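Peptidoglycan N-acetylglucosamine deacetylase (Agathobacter rectalis, PDB 5JMU) probably hydrolyses carbon-nitrogen, non-peptide bonds as a zinc-binding deacetylase of peptidoglycan N-acetylglucosamine, represented here by its catalytic domain. Local coordinates at residues T14-T25 with G207-P218; G119-D127 with P218-N226. All blocks are in the same frame, centred on the assembly; numbering follows the deposited sequence.

Contact 1 of 2, residues T14-T25 with G207-P218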
loop_
_atom_site.group_PDB
_atom_site.type_symbol
_atom_site.label_atom_id
_atom_site.label_comp_id
_atom_site.label_asym_id
_atom_site.label_seq_id
_atom_site.Cartn_x
_atom_site.Cartn_y
_atom_site.Cartn_z
ATOM N N THR A 14 8.833 7.492 -15.429
ATOM C CA THR A 14 9.279 6.624 -14.357
ATOM C C THR A 14 10.464 5.843 -14.899
ATOM O O THR A 14 10.784 5.939 -16.074
ATOM C CB THR A 14 8.168 5.718 -13.861
ATOM O OG1 THR A 14 7.584 5.013 -14.960
ATOM C CG2 THR A 14 7.081 6.572 -13.186
ATOM N N VAL A 15 11.131 5.135 -14.000
ATOM C CA VAL A 15 12.310 4.358 -14.352
ATOM C C VAL A 15 11.933 2.894 -14.418
ATOM O O VAL A 15 11.429 2.327 -13.455
ATOM C CB VAL A 15 13.406 4.598 -13.303
ATOM C CG1 VAL A 15 14.659 3.743 -13.576
ATOM C CG2 VAL A 15 13.738 6.048 -13.266
ATOM N N ASN A 16 12.206 2.266 -15.562
ATOM C CA ASN A 16 11.899 0.846 -15.691
ATOM C C ASN A 16 12.679 0.010 -14.653
ATOM O O ASN A 16 13.886 0.104 -14.612
ATOM C CB ASN A 16 12.246 0.389 -17.107
ATOM C CG ASN A 16 11.749 -1.013 -17.383
ATOM O OD1 ASN A 16 12.304 -1.975 -16.889
ATOM N ND2 ASN A 16 10.698 -1.126 -18.168
ATOM N N PRO A 17 11.975 -0.787 -13.817
ATOM C CA PRO A 17 12.596 -1.515 -12.701
ATOM C C PRO A 17 13.147 -2.858 -13.114
ATOM O O PRO A 17 13.763 -3.512 -12.266
ATOM C CB PRO A 17 11.435 -1.712 -11.716
ATOM C CG PRO A 17 10.251 -1.867 -12.622
ATOM C CD PRO A 17 10.502 -0.856 -13.762
ATOM N N GLY A 18 12.992 -3.252 -14.386
ATOM C CA GLY A 18 13.474 -4.549 -14.824
ATOM C C GLY A 18 12.329 -5.513 -15.032
ATOM O O GLY A 18 11.174 -5.134 -15.187
ATOM N N ASN A 19 12.649 -6.791 -14.994
ATOM C CA ASN A 19 11.642 -7.797 -15.290
ATOM C C ASN A 19 11.410 -8.722 -14.096
ATOM O O ASN A 19 12.315 -8.909 -13.268
ATOM C CB ASN A 19 12.074 -8.589 -16.516
ATOM C CG ASN A 19 12.192 -7.704 -17.732
ATOM O OD1 ASN A 19 11.301 -6.892 -18.006
ATOM N ND2 ASN A 19 13.344 -7.764 -18.399
ATOM N N LYS A 20 10.210 -9.300 -14.044
ATOM C CA LYS A 20 9.785 -10.203 -12.955
ATOM C C LYS A 20 9.982 -9.498 -11.613
ATOM O O LYS A 20 10.739 -9.952 -10.739
ATOM C CB LYS A 20 10.517 -11.543 -13.041
ATOM C CG LYS A 20 10.028 -12.363 -14.226
ATOM C CD LYS A 20 10.845 -13.614 -14.473
ATOM C CE LYS A 20 10.445 -14.684 -13.559
ATOM N NZ LYS A 20 11.007 -15.969 -14.052
ATOM N N ILE A 21 9.232 -8.403 -11.450
ATOM C CA ILE A 21 9.332 -7.542 -10.270
ATOM C C ILE A 21 8.100 -7.758 -9.414
ATOM O O ILE A 21 6.988 -7.827 -9.942
ATOM C CB ILE A 21 9.415 -6.059 -10.656
ATOM C CG1 ILE A 21 10.621 -5.798 -11.589
ATOM C CG2 ILE A 21 9.397 -5.165 -9.405
ATOM C CD1 ILE A 21 11.975 -6.217 -10.990
ATOM N N ILE A 22 8.288 -7.837 -8.096
ATOM C CA ILE A 22 7.151 -7.856 -7.152
ATOM C C ILE A 22 7.323 -6.752 -6.123
ATOM O O ILE A 22 8.343 -6.706 -5.391
ATOM C CB ILE A 22 7.024 -9.213 -6.431
ATOM C CG1 ILE A 22 6.875 -10.352 -7.461
ATOM C CG2 ILE A 22 5.797 -9.181 -5.480
ATOM C CD1 ILE A 22 7.019 -11.734 -6.859
ATOM N N TYR A 23 6.304 -5.901 -6.023
ATOM C CA TYR A 23 6.248 -4.920 -4.947
ATOM C C TYR A 23 5.251 -5.479 -3.950
ATOM O O TYR A 23 4.034 -5.415 -4.202
ATOM C CB TYR A 23 5.789 -3.550 -5.453
ATOM C CG TYR A 23 6.695 -2.891 -6.495
ATOM C CD1 TYR A 23 7.810 -2.146 -6.127
ATOM C CD2 TYR A 23 6.356 -2.946 -7.856
ATOM C CE1 TYR A 23 8.596 -1.520 -7.098
ATOM C CE2 TYR A 23 7.144 -2.320 -8.838
ATOM C CZ TYR A 23 8.259 -1.606 -8.453
ATOM O OH TYR A 23 9.026 -0.990 -9.424
ATOM N N LEU A 24 5.729 -6.025 -2.824
ATOM C CA LEU A 24 4.802 -6.415 -1.756
ATOM C C LEU A 24 4.358 -5.141 -1.044
ATOM O O LEU A 24 5.196 -4.283 -0.675
ATOM C CB LEU A 24 5.478 -7.358 -0.736
ATOM C CG LEU A 24 5.829 -8.737 -1.243
ATOM C CD1 LEU A 24 6.611 -9.496 -0.150
ATOM C CD2 LEU A 24 4.556 -9.468 -1.597
ATOM N N THR A 25 3.049 -4.971 -0.881
ATOM C CA THR A 25 2.543 -3.792 -0.173
ATOM C C THR A 25 1.544 -4.202 0.875
ATOM O O THR A 25 0.816 -5.188 0.725
ATOM C CB THR A 25 1.893 -2.753 -1.120
ATOM O OG1 THR A 25 0.587 -3.197 -1.578
ATOM C CG2 THR A 25 2.801 -2.521 -2.333
ATOM N N GLY A 207 12.919 -16.516 -9.881
ATOM C CA GLY A 207 13.537 -15.458 -10.687
ATOM C C GLY A 207 12.941 -14.082 -10.471
ATOM O O GLY A 207 13.286 -13.129 -11.180
ATOM N N TYR A 208 12.045 -13.976 -9.499
ATOM C CA TYR A 208 11.446 -12.672 -9.189
ATOM C C TYR A 208 12.319 -11.862 -8.228
ATOM O O TYR A 208 13.020 -12.440 -7.361
ATOM C CB TYR A 208 10.042 -12.832 -8.570
ATOM C CG TYR A 208 9.036 -13.336 -9.558
ATOM C CD1 TYR A 208 8.935 -14.703 -9.843
ATOM C CD2 TYR A 208 8.256 -12.450 -10.267
ATOM C CE1 TYR A 208 8.036 -15.173 -10.769
ATOM C CE2 TYR A 208 7.331 -12.913 -11.225
ATOM C CZ TYR A 208 7.245 -14.281 -11.456
ATOM O OH TYR A 208 6.358 -14.788 -12.364
ATOM N N THR A 209 12.235 -10.536 -8.370
ATOM C CA THR A 209 12.942 -9.584 -7.488
ATOM C C THR A 209 11.901 -8.784 -6.723
ATOM O O THR A 209 11.015 -8.191 -7.345
ATOM C CB THR A 209 13.832 -8.619 -8.287
ATOM O OG1 THR A 209 14.828 -9.412 -8.955
ATOM C CG2 THR A 209 14.522 -7.653 -7.316
ATOM N N PHE A 210 12.007 -8.776 -5.392
ATOM C CA PHE A 210 11.144 -7.976 -4.519
ATOM C C PHE A 210 11.729 -6.619 -4.298
ATOM O O PHE A 210 12.898 -6.490 -3.895
ATOM C CB PHE A 210 10.954 -8.681 -3.183
ATOM C CG PHE A 210 10.134 -9.939 -3.296
ATOM C CD1 PHE A 210 10.764 -11.155 -3.596
ATOM C CD2 PHE A 210 8.770 -9.919 -3.093
ATOM C CE1 PHE A 210 10.019 -12.344 -3.744
ATOM C CE2 PHE A 210 8.026 -11.065 -3.194
ATOM C CZ PHE A 210 8.647 -12.306 -3.539
ATOM N N LEU A 211 10.923 -5.583 -4.572
ATOM C CA LEU A 211 11.380 -4.216 -4.420
ATOM C C LEU A 211 10.389 -3.403 -3.594
ATOM O O LEU A 211 9.192 -3.719 -3.570
ATOM C CB LEU A 211 11.528 -3.584 -5.791
ATOM C CG LEU A 211 12.579 -4.115 -6.750
ATOM C CD1 LEU A 211 12.464 -3.398 -8.106
ATOM C CD2 LEU A 211 13.933 -3.905 -6.114
ATOM N N PRO A 212 10.839 -2.322 -2.961
ATOM C CA PRO A 212 9.949 -1.299 -2.378
ATOM C C PRO A 212 9.556 -0.259 -3.438
ATOM O O PRO A 212 10.292 -0.050 -4.416
ATOM C CB PRO A 212 10.801 -0.641 -1.298
ATOM C CG PRO A 212 12.246 -0.658 -1.954
ATOM C CD PRO A 212 12.274 -1.963 -2.825
ATOM N N LEU A 213 8.392 0.373 -3.262
ATOM C CA LEU A 213 7.992 1.431 -4.189
ATOM C C LEU A 213 8.788 2.658 -3.866
ATOM O O LEU A 213 8.974 3.011 -2.685
ATOM C CB LEU A 213 6.478 1.726 -4.070
ATOM C CG LEU A 213 5.571 0.646 -4.692
ATOM C CD1 LEU A 213 4.139 0.832 -4.170
ATOM C CD2 LEU A 213 5.630 0.673 -6.211
ATOM N N THR A 214 9.237 3.377 -4.902
ATOM C CA THR A 214 9.881 4.667 -4.714
ATOM C C THR A 214 9.258 5.668 -5.676
ATOM O O THR A 214 8.406 5.326 -6.470
ATOM C CB THR A 214 11.388 4.607 -4.953
ATOM O OG1 THR A 214 11.632 4.372 -6.350
ATOM C CG2 THR A 214 11.990 3.475 -4.147
ATOM N N THR A 215 9.700 6.907 -5.589
ATOM C CA THR A 215 9.097 7.931 -6.440
ATOM C C THR A 215 9.440 7.749 -7.922
ATOM O O THR A 215 8.785 8.340 -8.764
ATOM C CB THR A 215 9.520 9.350 -5.999
ATOM O OG1 THR A 215 10.936 9.429 -6.002
ATOM C CG2 THR A 215 8.962 9.629 -4.577
ATOM N N SER A 216 10.446 6.940 -8.228
ATOM C CA SER A 216 10.747 6.677 -9.630
ATOM C C SER A 216 10.134 5.360 -10.117
ATOM O O SER A 216 10.304 5.017 -11.290
ATOM C CB SER A 216 12.264 6.707 -9.853
ATOM O OG SER A 216 12.885 5.873 -8.926
ATOM N N SER A 217 9.437 4.617 -9.236
ATOM C CA SER A 217 8.770 3.381 -9.660
ATOM C C SER A 217 7.581 3.672 -10.567
ATOM O O SER A 217 6.858 4.656 -10.374
ATOM C CB SER A 217 8.249 2.567 -8.462
ATOM O OG SER A 217 9.307 2.283 -7.568
ATOM N N PRO A 218 7.324 2.760 -11.513
ATOM C CA PRO A 218 6.015 2.843 -12.192
ATOM C C PRO A 218 4.896 2.630 -11.169
ATOM O O PRO A 218 5.042 1.771 -10.298
ATOM C CB PRO A 218 6.080 1.707 -13.238
ATOM C CG PRO A 218 7.035 0.670 -12.605
ATOM C CD PRO A 218 8.103 1.564 -11.888
HETATM O O HOH W 1 13.795 -10.409 -11.352
HETATM O O HOH W 2 11.065 0.570 -8.669
HETATM O O HOH W 3 8.561 -6.153 -2.068
HETATM O O HOH W 4 6.861 -2.800 -2.271
#
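L211 O is approached by several groups: Y23 CA makes a CA-H...O contact with it at 3.5 Å, a water donates to it at 2.8 Å and also to L24 O, and a second water, which accepts from L24 N, also bonds to L211 O (2.9 Å), though with more acceptors in reach than protons. These waters carry on a parallel ladder whose direct bonds are T209 N to K20 O, I22 N to T209 O (2.9 Å) and L211 N to I22 O.

The Y23 ring lies between two aliphatic groups. L213 CD2 sits 3.7 Å from the ring centroid and 15° off the normal, a CH-pi contact, while I21 CG2 covers the opposite face; P212 O meets the ring edge. One water bridges Y23 OH and S217 OG; S217 OG accepts from T214 N.

K20 bends at its third torsion (80°), folding CE over the face of Y208, 3.9 Å from the centroid, while NZ bonds to N206 O. I22 CD1 reaches Y208 CB at 3.6 Å, and I22 CG2 lies alongside F210. V15 N donates almost straight to S216 O (2.8 Å, 176°).

Strand 21-27 thus lies between 209-210 and 180-186, with 49-53 pairing farther along at L24, as in the distorted barrel of NodB-type deacetylases; V175 of helix 164-175 packs on I22 and Y208.

Contact 2 of 2, residues G119-D127 with P218-N226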
loop_
_atom_site.group_PDB
_atom_site.type_symbol
_atom_site.label_atom_id
_atom_site.label_comp_id
_atom_site.label_asym_id
_atom_site.label_seq_id
_atom_site.Cartn_x
_atom_site.Cartn_y
_atom_site.Cartn_z
ATOM N N GLY A 119 -8.994 1.908 -2.873
ATOM C CA GLY A 119 -8.368 2.077 -4.188
ATOM C C GLY A 119 -8.853 3.351 -4.876
ATOM O O GLY A 119 -9.903 3.878 -4.512
ATOM N N SER A 120 -8.138 3.865 -5.880
ATOM C CA SER A 120 -8.649 5.050 -6.590
ATOM C C SER A 120 -9.940 4.724 -7.345
ATOM O O SER A 120 -10.684 5.640 -7.741
ATOM C CB SER A 120 -7.586 5.592 -7.574
ATOM O OG SER A 120 -7.390 4.720 -8.685
ATOM N N SER A 121 -10.171 3.424 -7.515
ATOM C CA SER A 121 -11.332 2.862 -8.225
ATOM C C SER A 121 -12.581 2.696 -7.375
ATOM O O SER A 121 -13.631 2.228 -7.894
ATOM C CB SER A 121 -10.925 1.490 -8.790
ATOM O OG SER A 121 -10.352 0.707 -7.722
ATOM N N ASN A 122 -12.501 3.054 -6.095
ATOM C CA ASN A 122 -13.625 2.762 -5.186
ATOM C C ASN A 122 -14.898 3.476 -5.596
ATOM O O ASN A 122 -14.846 4.562 -6.152
ATOM C CB ASN A 122 -13.297 3.138 -3.728
ATOM C CG ASN A 122 -13.402 4.634 -3.463
ATOM O OD1 ASN A 122 -14.501 5.162 -3.304
ATOM N ND2 ASN A 122 -12.270 5.314 -3.405
ATOM N N THR A 123 -16.056 2.866 -5.296
ATOM C CA THR A 123 -17.323 3.575 -5.486
ATOM C C THR A 123 -18.020 3.878 -4.177
ATOM O O THR A 123 -19.034 4.593 -4.184
ATOM C CB THR A 123 -18.307 2.805 -6.371
ATOM O OG1 THR A 123 -18.573 1.520 -5.811
ATOM C CG2 THR A 123 -17.739 2.680 -7.755
ATOM N N VAL A 124 -17.490 3.374 -3.049
ATOM C CA VAL A 124 -18.118 3.728 -1.780
ATOM C C VAL A 124 -18.138 5.264 -1.572
ATOM O O VAL A 124 -19.071 5.805 -0.975
ATOM C CB VAL A 124 -17.435 3.042 -0.565
ATOM C CG1 VAL A 124 -15.972 3.407 -0.407
ATOM C CG2 VAL A 124 -18.294 3.241 0.734
ATOM N N SER A 125 -17.110 5.945 -2.100
ATOM C CA SER A 125 -17.071 7.390 -1.978
ATOM C C SER A 125 -18.283 8.037 -2.663
ATOM O O SER A 125 -18.609 9.165 -2.282
ATOM C CB SER A 125 -15.778 7.953 -2.569
ATOM O OG SER A 125 -15.654 7.539 -3.931
ATOM N N LYS A 126 -18.984 7.344 -3.587
ATOM C CA LYS A 126 -20.205 7.936 -4.187
ATOM C C LYS A 126 -21.283 8.185 -3.151
ATOM O O LYS A 126 -22.124 9.049 -3.323
ATOM C CB LYS A 126 -20.834 7.048 -5.261
ATOM C CG LYS A 126 -20.066 6.855 -6.520
ATOM C CD LYS A 126 -20.829 5.900 -7.465
ATOM C CE LYS A 126 -19.971 5.440 -8.642
ATOM N NZ LYS A 126 -20.649 4.320 -9.403
ATOM N N ASP A 127 -21.292 7.377 -2.105
ATOM C CA ASP A 127 -22.301 7.519 -1.061
ATOM C C ASP A 127 -22.084 8.758 -0.208
ATOM O O ASP A 127 -22.986 9.139 0.547
ATOM C CB ASP A 127 -22.295 6.293 -0.175
ATOM C CG ASP A 127 -22.892 5.104 -0.885
ATOM O OD1 ASP A 127 -23.753 5.325 -1.760
ATOM O OD2 ASP A 127 -22.530 3.976 -0.532
ATOM N N PRO A 218 7.324 2.760 -11.513
ATOM C CA PRO A 218 6.015 2.843 -12.192
ATOM C C PRO A 218 4.896 2.630 -11.169
ATOM O O PRO A 218 5.042 1.771 -10.298
ATOM C CB PRO A 218 6.080 1.707 -13.238
ATOM C CG PRO A 218 7.035 0.670 -12.605
ATOM C CD PRO A 218 8.103 1.564 -11.888
HETATM N N MSE A 219 3.831 3.438 -11.222
HETATM C CA MSE A 219 2.679 3.224 -10.350
HETATM C C MSE A 219 1.651 2.335 -11.043
HETATM O O MSE A 219 1.537 2.325 -12.271
HETATM C CB MSE A 219 2.002 4.570 -9.979
HETATM C CG MSE A 219 2.902 5.574 -9.248
HETATM SE SE MSE A 219 3.190 5.069 -7.400
HETATM C CE MSE A 219 5.079 4.533 -7.459
ATOM N N SER A 220 0.884 1.616 -10.240
ATOM C CA SER A 220 -0.225 0.831 -10.755
ATOM C C SER A 220 -1.479 1.670 -10.535
ATOM O O SER A 220 -1.784 1.990 -9.367
ATOM C CB SER A 220 -0.304 -0.508 -10.008
ATOM O OG SER A 220 -1.405 -1.270 -10.440
ATOM N N HIS A 221 -2.154 2.071 -11.623
ATOM C CA HIS A 221 -3.385 2.875 -11.504
ATOM C C HIS A 221 -4.594 2.160 -12.061
ATOM O O HIS A 221 -4.591 1.715 -13.231
ATOM C CB HIS A 221 -3.274 4.215 -12.247
ATOM C CG HIS A 221 -2.368 5.202 -11.583
ATOM N ND1 HIS A 221 -2.075 6.437 -12.135
ATOM C CD2 HIS A 221 -1.683 5.136 -10.413
ATOM C CE1 HIS A 221 -1.243 7.088 -11.335
ATOM N NE2 HIS A 221 -1.001 6.327 -10.278
ATOM N N HIS A 222 -5.634 2.082 -11.263
ATOM C CA HIS A 222 -6.910 1.566 -11.745
ATOM C C HIS A 222 -7.637 2.628 -12.549
ATOM O O HIS A 222 -7.182 3.766 -12.623
ATOM C CB HIS A 222 -7.792 1.208 -10.557
ATOM C CG HIS A 222 -7.332 0.033 -9.751
ATOM N ND1 HIS A 222 -7.935 -0.312 -8.569
ATOM C CD2 HIS A 222 -6.360 -0.885 -9.971
ATOM C CE1 HIS A 222 -7.348 -1.399 -8.076
ATOM N NE2 HIS A 222 -6.391 -1.764 -8.907
ATOM N N ARG A 223 -8.808 2.259 -13.071
ATOM C CA ARG A 223 -9.789 3.199 -13.621
ATOM C C ARG A 223 -10.417 3.955 -12.454
ATOM O O ARG A 223 -10.672 3.375 -11.402
ATOM C CB ARG A 223 -10.882 2.425 -14.411
ATOM C CG ARG A 223 -11.973 3.290 -15.019
ATOM C CD ARG A 223 -13.072 2.455 -15.683
ATOM N NE ARG A 223 -14.001 3.314 -16.443
ATOM C CZ ARG A 223 -15.096 3.899 -15.948
ATOM N NH1 ARG A 223 -15.454 3.724 -14.678
ATOM N NH2 ARG A 223 -15.856 4.664 -16.733
ATOM N N VAL A 224 -10.670 5.253 -12.609
ATOM C CA VAL A 224 -11.474 5.949 -11.609
ATOM C C VAL A 224 -12.969 5.786 -11.934
ATOM O O VAL A 224 -13.394 6.007 -13.057
ATOM C CB VAL A 224 -11.100 7.446 -11.540
ATOM C CG1 VAL A 224 -12.068 8.227 -10.649
ATOM C CG2 VAL A 224 -9.665 7.606 -11.038
ATOM N N ASN A 225 -13.749 5.375 -10.932
ATOM C CA ASN A 225 -15.172 5.092 -11.142
ATOM C C ASN A 225 -16.142 6.057 -10.461
ATOM O O ASN A 225 -17.333 5.955 -10.642
ATOM C CB ASN A 225 -15.434 3.653 -10.676
ATOM C CG ASN A 225 -14.595 2.708 -11.452
ATOM O OD1 ASN A 225 -14.704 2.698 -12.671
ATOM N ND2 ASN A 225 -13.796 1.891 -10.780
ATOM N N ASN A 226 -15.602 6.990 -9.679
ATOM C CA ASN A 226 -16.384 8.059 -9.087
ATOM C C ASN A 226 -15.684 9.392 -9.378
ATOM O O ASN A 226 -15.377 10.162 -8.447
ATOM C CB ASN A 226 -16.519 7.871 -7.571
ATOM C CG ASN A 226 -17.428 8.918 -6.946
ATOM O OD1 ASN A 226 -18.344 9.426 -7.617
ATOM N ND2 ASN A 226 -17.203 9.245 -5.682
ATOM O OXT ASN A 226 -15.356 9.725 -10.535
HETATM O O HOH W 5 -13.266 5.748 -8.193
HETATM O O HOH W 6 -6.635 5.909 -10.955
HETATM O O HOH W 7 -18.913 4.425 -12.220
#
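Three direct hydrogen bonds tie 119-127 to the C-terminal tail. S121 OG lies in the plane of the H222 ring, 2.8 Å from ND1; NE2 bonds to W150 O, so both nitrogens fix its rotation. N225 ND2 donates to S121 O (2.9 Å, 174°) on a carbonyl lone pair. With CG of N226 anti to its own backbone N (chi1 -175°), the amide extends toward S125, and N226 ND2 donates to S125 OG at 2.9 Å; it also bonds to O of the cysteinesulfonic acid at position 129.

S125 OG passes the chain on, donating to N122 OD1 at 2.7 Å. That oxygen also accepts from S125 N, an Asx motif that begins at N122, the last residue of the type I turn G119-N122. This loop of the NodB-type catalytic domain brings the N122 side chain within about 10 Å of the bound zinc, while N226 OD1 takes G131 N. An alanine in place of N226 would probably leave S125 OG and the carbonyl at position 129 without this donor, and G131 N without its acceptor.

One water donates to S120 O (2.6 Å) and N122 O and accepts from N225 N; another links S120 OG, itself bonded to D149, with H222 O.

In packing, the K126 side chain runs past that of N226 in the opposite direction, K126 CG 3.4 Å from N226 CG, and T123 CG2 meets N225 CB at 3.8 Å.

How the contacts relate
In chain order the segments run 14-25, 119-127, 207-218 and 218-226, so the two contacts interlock in sequence while their centres stand 22 Å apart. P218 belongs to both, but packs on P17 only in contact 1; from there the tail runs on to the chain end in contact 2. The selenomethionine M219 joins them by packing, its CE 3.6 Å from T214 O and 4.1 Å from L213 CD2. Contact 1 lies in the parallel sheet, on strands 21-27 and 209-210; contact 2 joins loops near helix 132-142. Together they lead the C-terminal stretch from the sheet across the catalytic domain to the loop that carries N122, near the zinc site.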